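Aminotransferase, class III (Thermomicrobium roseum, PDB 6IO1) probably transfers amino groups with the help of pyridoxal 5'-phosphate, as an (S)-enantioselective omega-transaminase from a thermophilic bacterium. Local coordinates at residues 256-261 and 284-289. Residues are numbered along the deposited sequence; the frame is centred on the assembly and turned at random.
Sequences LLILDE and IVTFAK. With PMP (4'-deoxy-4'-aminopyridoxal-5'-phosphate), chain C.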
ATOM      1  N   LEU B 256       0.434 -17.856 -17.043  1.00 16.96           N
ATOM      2  CA  LEU B 256      -0.408 -17.694 -15.867  1.00 16.15           C
ATOM      3  C   LEU B 256      -1.455 -16.612 -16.103  1.00 14.04           C
ATOM      4  O   LEU B 256      -1.231 -15.647 -16.838  1.00 16.55           O
ATOM      5  CB  LEU B 256       0.435 -17.331 -14.644  1.00 14.28           C
ATOM      6  CG  LEU B 256       1.535 -18.297 -14.205  1.00 15.79           C
ATOM      7  CD1 LEU B 256       2.247 -17.759 -12.972  1.00 15.65           C
ATOM      8  CD2 LEU B 256       0.965 -19.681 -13.935  1.00 20.16           C
ATOM      9  N   LEU B 257      -2.616 -16.786 -15.479  1.00 14.46           N
ATOM     10  CA  LEU B 257      -3.697 -15.812 -15.549  1.00 14.52           C
ATOM     11  C   LEU B 257      -3.853 -15.143 -14.191  1.00 14.63           C
ATOM     12  O   LEU B 257      -4.171 -15.808 -13.199  1.00 14.90           O
ATOM     13  CB  LEU B 257      -5.007 -16.472 -15.974  1.00 16.15           C
ATOM     14  CG  LEU B 257      -6.242 -15.575 -15.868  1.00 15.51           C
ATOM     15  CD1 LEU B 257      -6.091 -14.337 -16.742  1.00 15.52           C
ATOM     16  CD2 LEU B 257      -7.489 -16.346 -16.242  1.00 15.02           C
ATOM     17  N   ILE B 258      -3.631 -13.834 -14.151  1.00 15.21           N
ATOM     18  CA  ILE B 258      -3.851 -13.029 -12.957  1.00 13.67           C
ATOM     19  C   ILE B 258      -5.154 -12.270 -13.159  1.00 13.01           C
ATOM     20  O   ILE B 258      -5.241 -11.383 -14.016  1.00 14.79           O
ATOM     21  CB  ILE B 258      -2.683 -12.069 -12.693  1.00 14.75           C
ATOM     22  CG1 ILE B 258      -1.371 -12.842 -12.554  1.00 15.51           C
ATOM     23  CG2 ILE B 258      -2.950 -11.236 -11.448  1.00 16.63           C
ATOM     24  CD1 ILE B 258      -0.146 -11.955 -12.517  1.00 15.56           C
ATOM     25  N   LEU B 259      -6.173 -12.610 -12.377  1.00 13.83           N
ATOM     26  CA  LEU B 259      -7.468 -11.949 -12.461  1.00 13.46           C
ATOM     27  C   LEU B 259      -7.543 -10.870 -11.390  1.00 11.14           C
ATOM     28  O   LEU B 259      -7.414 -11.162 -10.196  1.00 13.62           O
ATOM     29  CB  LEU B 259      -8.612 -12.949 -12.302  1.00 15.24           C
ATOM     30  CG  LEU B 259      -9.900 -12.540 -13.016  1.00 17.48           C
ATOM     31  CD1 LEU B 259      -9.677 -12.449 -14.519  1.00 16.51           C
ATOM     32  CD2 LEU B 259     -11.024 -13.506 -12.693  1.00 24.17           C
ATOM     33  N   ASP B 260      -7.755  -9.629 -11.821  1.00 14.42           N
ATOM     34  CA  ASP B 260      -7.814  -8.479 -10.923  1.00 13.65           C
ATOM     35  C   ASP B 260      -9.268  -8.289 -10.514  1.00 13.50           C
ATOM     36  O   ASP B 260     -10.069  -7.722 -11.262  1.00 15.83           O
ATOM     37  CB  ASP B 260      -7.242  -7.242 -11.611  1.00 15.62           C
ATOM     38  CG  ASP B 260      -7.217  -6.013 -10.711  1.00 16.73           C
ATOM     39  OD1 ASP B 260      -7.941  -5.974  -9.698  1.00 17.58           O
ATOM     40  OD2 ASP B 260      -6.459  -5.074 -11.028  1.00 18.27           O
ATOM     41  N   GLU B 261      -9.610  -8.753  -9.313  1.00 13.21           N
ATOM     42  CA  GLU B 261     -10.960  -8.642  -8.777  1.00 13.80           C
ATOM     43  C   GLU B 261     -11.084  -7.526  -7.748  1.00 13.39           C
ATOM     44  O   GLU B 261     -11.962  -7.586  -6.880  1.00 15.24           O
ATOM     45  CB  GLU B 261     -11.396  -9.975  -8.167  1.00 16.06           C
ATOM     46  CG  GLU B 261     -11.539 -11.104  -9.176  1.00 16.29           C
ATOM     47  CD  GLU B 261     -12.986 -11.469  -9.445  1.00 18.47           C
ATOM     48  OE1 GLU B 261     -13.876 -10.653  -9.126  1.00 18.43           O
ATOM     49  OE2 GLU B 261     -13.233 -12.573  -9.973  1.00 20.67           O
ATOM     50  N   ILE B 284      -3.885 -16.869 -10.283  1.00 15.32           N
ATOM     51  CA  ILE B 284      -3.699 -15.859  -9.249  1.00 14.55           C
ATOM     52  C   ILE B 284      -4.865 -14.882  -9.320  1.00 13.46           C
ATOM     53  O   ILE B 284      -5.311 -14.508 -10.410  1.00 14.79           O
ATOM     54  CB  ILE B 284      -2.356 -15.115  -9.410  1.00 14.91           C
ATOM     55  CG1 ILE B 284      -1.183 -16.095  -9.386  1.00 15.60           C
ATOM     56  CG2 ILE B 284      -2.183 -14.071  -8.323  1.00 15.03           C
ATOM     57  CD1 ILE B 284       0.141 -15.469  -9.761  1.00 15.51           C
ATOM     58  N   VAL B 285      -5.362 -14.477  -8.155  1.00 10.81           N
ATOM     59  CA  VAL B 285      -6.428 -13.492  -8.048  1.00 11.11           C
ATOM     60  C   VAL B 285      -5.977 -12.400  -7.087  1.00 11.60           C
ATOM     61  O   VAL B 285      -5.320 -12.680  -6.080  1.00 13.12           O
ATOM     62  CB  VAL B 285      -7.756 -14.125  -7.579  1.00 11.13           C
ATOM     63  CG1 VAL B 285      -7.602 -14.772  -6.206  1.00 11.69           C
ATOM     64  CG2 VAL B 285      -8.842 -13.077  -7.553  1.00 12.76           C
ATOM     65  N   THR B 286      -6.295 -11.154  -7.416  1.00 12.55           N
ATOM     66  CA  THR B 286      -6.001 -10.020  -6.554  1.00 12.64           C
ATOM     67  C   THR B 286      -7.306  -9.360  -6.139  1.00 12.04           C
ATOM     68  O   THR B 286      -8.240  -9.255  -6.942  1.00 14.25           O
ATOM     69  CB  THR B 286      -5.097  -8.999  -7.250  1.00 11.67           C
ATOM     70  OG1 THR B 286      -5.785  -8.435  -8.372  1.00 13.38           O
ATOM     71  CG2 THR B 286      -3.822  -9.665  -7.727  1.00 13.78           C
ATOM     72  N   PHE B 287      -7.371  -8.916  -4.888  1.00 12.43           N
ATOM     73  CA  PHE B 287      -8.598  -8.331  -4.371  1.00 13.78           C
ATOM     74  C   PHE B 287      -8.264  -7.190  -3.425  1.00 15.26           C
ATOM     75  O   PHE B 287      -7.163  -7.106  -2.879  1.00 13.85           O
ATOM     76  CB  PHE B 287      -9.474  -9.374  -3.660  1.00 12.68           C
ATOM     77  CG  PHE B 287      -8.724 -10.241  -2.687  1.00 13.68           C
ATOM     78  CD1 PHE B 287      -8.087 -11.393  -3.115  1.00 13.30           C
ATOM     79  CD2 PHE B 287      -8.671  -9.913  -1.342  1.00 12.87           C
ATOM     80  CE1 PHE B 287      -7.402 -12.197  -2.225  1.00 12.41           C
ATOM     81  CE2 PHE B 287      -7.989 -10.714  -0.446  1.00 13.30           C
ATOM     82  CZ  PHE B 287      -7.353 -11.857  -0.889  1.00 14.44           C
ATOM     83  N   ALA B 288      -9.248  -6.314  -3.240  1.00 15.46           N
ATOM     84  CA  ALA B 288      -9.149  -5.159  -2.357  1.00 16.44           C
ATOM     85  C   ALA B 288     -10.529  -4.535  -2.234  1.00 17.23           C
ATOM     86  O   ALA B 288     -11.530  -5.176  -2.568  1.00 24.96           O
ATOM     87  CB  ALA B 288      -8.136  -4.140  -2.884  1.00 15.53           C
ATOM     88  N   LYS B 289     -10.593  -3.298  -1.743  1.00 16.07           N
ATOM     89  CA  LYS B 289     -11.837  -2.539  -1.733  1.00 13.62           C
ATOM     90  C   LYS B 289     -12.926  -3.222  -0.912  1.00 13.44           C
ATOM     91  O   LYS B 289     -12.923  -3.152   0.321  1.00 15.74           O
ATOM     92  CB  LYS B 289     -12.325  -2.308  -3.169  1.00 14.81           C
ATOM     93  CG  LYS B 289     -11.439  -1.388  -3.996  1.00 16.73           C
ATOM     94  CD  LYS B 289     -12.104  -1.022  -5.314  1.00 15.15           C
ATOM     95  CE  LYS B 289     -11.245  -0.065  -6.126  1.00 20.17           C
ATOM     96  NZ  LYS B 289     -10.936   1.186  -5.384  1.00 22.13           N
TER
HETATM   97  N1  PMP C 701      -6.836  -2.617  -9.248  1.00 22.95           N
HETATM   98  C2  PMP C 701      -7.990  -2.139  -9.714  1.00 24.34           C
HETATM   99  C2A PMP C 701      -8.849  -3.023 -10.564  1.00 22.32           C
HETATM  100  C3  PMP C 701      -8.392  -0.832  -9.414  1.00 27.63           C
HETATM  101  O3  PMP C 701      -9.579  -0.370  -9.905  1.00 29.66           O
HETATM  102  C4  PMP C 701      -7.579  -0.019  -8.618  1.00 26.30           C
HETATM  103  C4A PMP C 701      -7.993   1.392  -8.283  1.00 30.35           C
HETATM  104  N4A PMP C 701      -9.449   1.557  -8.244  1.00 29.03           N
HETATM  105  C5  PMP C 701      -6.370  -0.541  -8.138  1.00 26.04           C
HETATM  106  C6  PMP C 701      -6.051  -1.841  -8.484  1.00 22.90           C
HETATM  107  C5A PMP C 701      -5.454   0.281  -7.283  1.00 26.23           C
HETATM  108  O4P PMP C 701      -5.794   0.127  -5.870  1.00 29.08           O
HETATM  109  P   PMP C 701      -5.059   0.999  -4.725  1.00 26.56           P
HETATM  110  O1P PMP C 701      -5.658   0.539  -3.410  1.00 23.74           O
HETATM  111  O2P PMP C 701      -3.582   0.685  -4.845  1.00 19.81           O
HETATM  112  O3P PMP C 701      -5.382   2.446  -5.046  1.00 26.07           O
HETATM  113  O   HOH W   1     -11.818  -7.189  -4.149  1.00 17.58           O
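Two neighbouring parallel strands of the large-domain sheet, 256-260 and 284-287, bring Asp260 to the cofactor pocket, where an aspartate faces the pyridine nitrogen as in other fold-type I aminotransferases; Thr286 is its neighbour across the ladder. The backbone ladder runs from Ile284 N to Leu257 O, through Leu259 N to Ile284 O (2.9 Å) and Thr286 N to Leu259 O, and finishes with Glu261 N on Thr286 O (2.8 Å), a more bent bond at 141°. On the face that holds Asp260, Ile258 and Ile284 lie alongside each other, CG1 of Ile258 at 4.0 Å from CB of Ile284. Next along, Thr286 turns OG1 between its own N and carbonyl carbon (chi1 64°), bringing it to 3.3 Å from Asp260 CA; Asn125 shares a hydrogen bond with it. With CG held anti to the backbone N (chi1 -178°), the carboxylate of Asp260 is carried out toward the cofactor: OD2 of Asp260 comes to 3.1 Å from N1 of PMP, while His155 and Asn125 hold the same oxygen and Val262 N holds OD1. With an alanine in place of Asp260, N1 is likely to lose its acidic partner and His155 its acceptor. At the end of the ladder, Glu261 CG meets Val285 CG2 at 3.7 Å, the two side chains crossing at a slant. Lys289, further along the chain, brings NZ to 3.2 Å from PMP N4A. Strand 221-226 pairs with 256-260 and strand 299-304 flanks 284-287, while helix 121-138 packs over Leu256, Ile284 and Thr286.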